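Local coordinates for putative secreted protein (PDB 4PEY) that hydrolyses laminarin and laminarioligosaccharides from their non-reducing ends, producing glucose and laminaribiose, at residues Y176-G184 with K239-S247. The protein carries 1 engineered substitution. Residues are numbered along the deposited sequence; the frame is centred on the assembly and turned at random.
Sequences YTRDSSVGG and KRTNARGTS
At a corner of the N-terminal right-handed beta-helix of this family 55 glycoside hydrolase, where the chain bends at Asp179 between two faces of a coil, the Asp179 side chain meets Ala243 and Arg240 of segment 239-247. The chain makes this turn with Asp179 in a left-handed conformation. Its carboxylate packs on the methyl of Ala243, with Ala243 CB 3.5 Å from Asp179 OD2 and 3.6 Å from OD1. Asp179 CB, in turn, lies 3.5 Å from Arg240 NH2, obliquely to the guanidinium. Carboxylate and guanidinium planes are turned 64° apart, and no Arg240 N-H points at Asp179 OD2, so their attraction is one of charge alone. The Arg240 chain, bent at chi3 (-81°), instead turns its end to its own segment: NH1 (2.9 Å) and NH2 (3.2 Å) both donate to Gly245 O, which lies in the guanidinium plane. Ala243 CB lies over one face of that plane and Ser247 CA over the other, both toward the rim, so the group is flanked as well as bonded. This double grip probably also eases the approach of Asp179 O to Gly245 O, two acceptors 3.2 Å apart. Farther along, Gly245 CA makes a nearly straight C-H...O contact with Ser180 O (3.5 Å, 166° at the hydrogen), while Thr246 CG2 rests near Ser180 CA. The Asp179 carboxylate takes its bonds from residues outside segment 239-247: Thr216 OG1 to OD1, and Ser219 OG and the salt bridge from neighbouring Arg178 to OD2. Glu221 bridges Arg178 and Arg240, which probably offsets the closeness of the two like charges. The corner thus joins strands 174-178 and 180-182, both paired in parallel with strand 191-198, to the end of strand 231-243 and the loop after it, with strand 210-220 alongside Arg178 and Ala243.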
ATOM      1  N   TYR A 176      10.292  -0.703  -1.216  1.00 11.87           N
ATOM      2  CA  TYR A 176      10.389  -0.513   0.232  1.00 10.61           C
ATOM      3  C   TYR A 176      10.328  -1.849   0.960  1.00 10.54           C
ATOM      4  O   TYR A 176       9.430  -2.656   0.723  1.00 11.09           O
ATOM      5  CB  TYR A 176       9.277   0.406   0.759  1.00 10.69           C
ATOM      6  CG  TYR A 176       9.331   0.617   2.265  1.00 10.16           C
ATOM      7  CD1 TYR A 176      10.505   1.042   2.890  1.00 10.26           C
ATOM      8  CD2 TYR A 176       8.212   0.387   3.063  1.00 11.50           C
ATOM      9  CE1 TYR A 176      10.553   1.240   4.267  1.00 11.42           C
ATOM     10  CE2 TYR A 176       8.252   0.586   4.442  1.00 10.91           C
ATOM     11  CZ  TYR A 176       9.420   1.014   5.035  1.00 11.01           C
ATOM     12  OH  TYR A 176       9.443   1.207   6.399  1.00 11.62           O
ATOM     13  N   THR A 177      11.287  -2.069   1.852  1.00  9.79           N
ATOM     14  CA  THR A 177      11.325  -3.263   2.686  1.00 10.80           C
ATOM     15  C   THR A 177      11.440  -2.810   4.132  1.00 10.00           C
ATOM     16  O   THR A 177      12.308  -1.980   4.442  1.00 11.01           O
ATOM     17  CB  THR A 177      12.534  -4.175   2.335  1.00 10.69           C
ATOM     18  OG1 THR A 177      12.564  -4.428   0.925  1.00 11.92           O
ATOM     19  CG2 THR A 177      12.489  -5.502   3.107  1.00 11.08           C
ATOM     20  N   ARG A 178      10.590  -3.322   5.024  1.00 11.40           N
ATOM     21  CA  ARG A 178      10.797  -3.023   6.445  1.00 11.72           C
ATOM     22  C   ARG A 178      10.721  -4.242   7.347  1.00 10.67           C
ATOM     23  O   ARG A 178      10.021  -5.219   7.059  1.00 10.86           O
ATOM     24  CB  ARG A 178       9.822  -1.956   6.960  1.00 16.38           C
ATOM     25  CG  ARG A 178       8.405  -2.391   7.154  1.00 15.34           C
ATOM     26  CD  ARG A 178       7.628  -1.490   8.163  1.00 13.81           C
ATOM     27  NE  ARG A 178       6.276  -2.023   8.296  1.00 11.74           N
ATOM     28  CZ  ARG A 178       5.962  -3.100   9.017  1.00 10.49           C
ATOM     29  NH1 ARG A 178       6.888  -3.729   9.736  1.00 12.26           N
ATOM     30  NH2 ARG A 178       4.715  -3.550   9.020  1.00 11.16           N
ATOM     31  N   ASP A 179      11.504  -4.169   8.421  1.00 11.33           N
ATOM     32  CA  ASP A 179      11.413  -5.086   9.555  1.00 11.81           C
ATOM     33  C   ASP A 179      11.433  -6.533   9.083  1.00 11.91           C
ATOM     34  O   ASP A 179      10.497  -7.299   9.301  1.00 13.38           O
ATOM     35  CB  ASP A 179      10.167  -4.749  10.373  1.00 12.67           C
ATOM     36  CG  ASP A 179      10.182  -3.307  10.850  1.00 13.73           C
ATOM     37  OD1 ASP A 179      11.291  -2.733  10.920  1.00 12.23           O
ATOM     38  OD2 ASP A 179       9.111  -2.740  11.138  1.00 14.15           O
ATOM     39  N   SER A 180      12.529  -6.868   8.414  1.00 12.01           N
ATOM     40  CA  SER A 180      12.670  -8.122   7.688  1.00 11.78           C
ATOM     41  C   SER A 180      14.103  -8.623   7.790  1.00 11.88           C
ATOM     42  O   SER A 180      14.961  -7.975   8.394  1.00 12.80           O
ATOM     43  CB  SER A 180      12.289  -7.934   6.208  1.00 10.85           C
ATOM     44  OG  SER A 180      10.898  -7.693   6.029  1.00 11.53           O
ATOM     45  N   SER A 181      14.348  -9.776   7.186  1.00 11.75           N
ATOM     46  CA  SER A 181      15.679 -10.349   7.076  1.00 13.28           C
ATOM     47  C   SER A 181      15.885 -10.812   5.639  1.00 14.94           C
ATOM     48  O   SER A 181      15.028 -11.496   5.087  1.00 14.05           O
ATOM     49  CB  SER A 181      15.837 -11.521   8.051  1.00 17.05           C
ATOM     50  OG  SER A 181      17.032 -12.241   7.812  1.00 19.64           O
ATOM     51  N   VAL A 182      16.997 -10.421   5.021  1.00 14.36           N
ATOM     52  CA  VAL A 182      17.320 -10.910   3.676  1.00 13.58           C
ATOM     53  C   VAL A 182      18.737 -11.489   3.643  1.00 13.21           C
ATOM     54  O   VAL A 182      19.640 -10.990   4.332  1.00 15.33           O
ATOM     55  CB  VAL A 182      17.183  -9.795   2.591  1.00 13.68           C
ATOM     56  CG1 VAL A 182      15.763  -9.250   2.565  1.00 14.03           C
ATOM     57  CG2 VAL A 182      18.211  -8.675   2.793  1.00 13.39           C
ATOM     58  N   GLY A 183      18.931 -12.550   2.859  1.00 13.42           N
ATOM     59  CA  GLY A 183      20.255 -13.133   2.709  1.00 14.59           C
ATOM     60  C   GLY A 183      21.174 -12.276   1.857  1.00 16.75           C
ATOM     61  O   GLY A 183      22.397 -12.339   1.987  1.00 21.39           O
ATOM     62  N   GLY A 184      20.577 -11.475   0.980  1.00 15.30           N
ATOM     63  CA  GLY A 184      21.318 -10.595   0.097  1.00 15.79           C
ATOM     64  C   GLY A 184      20.364  -9.690  -0.654  1.00 15.59           C
ATOM     65  O   GLY A 184      19.155  -9.925  -0.674  1.00 15.63           O
ATOM     66  N   LYS A 239       2.539  -3.480  19.048  1.00 15.95           N
ATOM     67  CA  LYS A 239       3.439  -2.568  18.347  1.00 15.34           C
ATOM     68  C   LYS A 239       4.880  -2.759  18.800  1.00 15.19           C
ATOM     69  O   LYS A 239       5.152  -3.209  19.918  1.00 17.46           O
ATOM     70  CB  LYS A 239       3.003  -1.107  18.529  1.00 20.26           C
ATOM     71  CG  LYS A 239       3.551  -0.373  19.728  1.00 24.08           C
ATOM     72  CD  LYS A 239       3.169   1.119  19.645  1.00 26.32           C
ATOM     73  CE  LYS A 239       3.795   1.926  20.777  1.00 30.87           C
ATOM     74  NZ  LYS A 239       3.311   1.476  22.107  1.00 34.29           N
ATOM     75  N   ARG A 240       5.792  -2.438  17.890  1.00 15.42           N
ATOM     76  CA  ARG A 240       7.223  -2.421  18.156  1.00 13.95           C
ATOM     77  C   ARG A 240       7.760  -1.006  17.977  1.00 13.90           C
ATOM     78  O   ARG A 240       7.367  -0.305  17.052  1.00 18.57           O
ATOM     79  CB  ARG A 240       7.963  -3.372  17.213  1.00 15.13           C
ATOM     80  CG  ARG A 240       7.669  -4.832  17.428  1.00 16.11           C
ATOM     81  CD  ARG A 240       8.678  -5.680  16.675  1.00 18.71           C
ATOM     82  NE  ARG A 240       8.366  -5.826  15.254  1.00 16.91           N
ATOM     83  CZ  ARG A 240       9.188  -6.388  14.373  1.00 15.00           C
ATOM     84  NH1 ARG A 240      10.390  -6.811  14.764  1.00 16.35           N
ATOM     85  NH2 ARG A 240       8.827  -6.508  13.101  1.00 14.48           N
ATOM     86  N   THR A 241       8.648  -0.574  18.859  1.00 15.72           N
ATOM     87  CA  THR A 241       9.338   0.695  18.643  1.00 17.09           C
ATOM     88  C   THR A 241      10.788   0.397  18.285  1.00 17.26           C
ATOM     89  O   THR A 241      11.378  -0.550  18.809  1.00 18.12           O
ATOM     90  CB  THR A 241       9.263   1.609  19.876  1.00 20.36           C
ATOM     91  OG1 THR A 241       9.889   0.960  20.982  1.00 25.24           O
ATOM     92  CG2 THR A 241       7.821   1.882  20.233  1.00 19.47           C
ATOM     93  N   ASN A 242      11.345   1.190  17.372  1.00 16.48           N
ATOM     94  CA  ASN A 242      12.684   0.936  16.848  1.00 15.02           C
ATOM     95  C   ASN A 242      12.820  -0.517  16.402  1.00 15.81           C
ATOM     96  O   ASN A 242      13.739  -1.233  16.807  1.00 16.80           O
ATOM     97  CB  ASN A 242      13.739   1.292  17.892  1.00 17.85           C
ATOM     98  CG  ASN A 242      13.721   2.763  18.236  1.00 24.22           C
ATOM     99  OD1 ASN A 242      13.593   3.612  17.353  1.00 26.73           O
ATOM    100  ND2 ASN A 242      13.825   3.073  19.516  1.00 27.10           N
ATOM    101  N   ALA A 243      11.867  -0.934  15.573  1.00 14.37           N
ATOM    102  CA  ALA A 243      11.767  -2.307  15.106  1.00 13.10           C
ATOM    103  C   ALA A 243      12.913  -2.674  14.170  1.00 13.46           C
ATOM    104  O   ALA A 243      13.374  -1.851  13.377  1.00 13.26           O
ATOM    105  CB  ALA A 243      10.434  -2.517  14.408  1.00 13.85           C
ATOM    106  N   ARG A 244      13.352  -3.925  14.259  1.00 13.40           N
ATOM    107  CA  ARG A 244      14.344  -4.460  13.341  1.00 12.46           C
ATOM    108  C   ARG A 244      14.162  -5.965  13.246  1.00 12.74           C
ATOM    109  O   ARG A 244      13.964  -6.634  14.265  1.00 14.26           O
ATOM    110  CB  ARG A 244      15.762  -4.103  13.792  1.00 14.51           C
ATOM    111  CG  ARG A 244      16.864  -4.600  12.856  1.00 13.47           C
ATOM    112  CD  ARG A 244      18.236  -4.033  13.235  1.00 14.90           C
ATOM    113  NE  ARG A 244      19.301  -4.630  12.432  1.00 16.44           N
ATOM    114  CZ  ARG A 244      19.647  -4.220  11.215  1.00 15.64           C
ATOM    115  NH1 ARG A 244      19.030  -3.184  10.660  1.00 15.39           N
ATOM    116  NH2 ARG A 244      20.622  -4.844  10.556  1.00 16.74           N
ATOM    117  N   GLY A 245      14.216  -6.492  12.022  1.00 13.69           N
ATOM    118  CA  GLY A 245      14.008  -7.913  11.795  1.00 12.11           C
ATOM    119  C   GLY A 245      12.555  -8.316  11.948  1.00 12.78           C
ATOM    120  O   GLY A 245      11.693  -7.478  12.210  1.00 13.99           O
ATOM    121  N   THR A 246      12.283  -9.609  11.793  1.00 12.98           N
ATOM    122  CA  THR A 246      10.911 -10.089  11.812  1.00 13.03           C
ATOM    123  C   THR A 246      10.341 -10.140  13.229  1.00 14.01           C
ATOM    124  O   THR A 246      11.080 -10.218  14.221  1.00 14.65           O
ATOM    125  CB  THR A 246      10.791 -11.490  11.189  1.00 13.21           C
ATOM    126  OG1 THR A 246      11.490 -12.437  12.007  1.00 15.80           O
ATOM    127  CG2 THR A 246      11.357 -11.504   9.768  1.00 13.84           C
ATOM    128  N   SER A 247       9.015 -10.124  13.307  1.00 13.59           N
ATOM    129  CA  SER A 247       8.314 -10.188  14.581  1.00 15.67           C
ATOM    130  C   SER A 247       8.202 -11.619  15.107  1.00 15.62           C
ATOM    131  O   SER A 247       7.980 -11.838  16.307  1.00 19.75           O
ATOM    132  CB  SER A 247       6.911  -9.592  14.439  1.00 15.10           C
ATOM    133  OG  SER A 247       6.092 -10.422  13.626  1.00 15.52           O
TER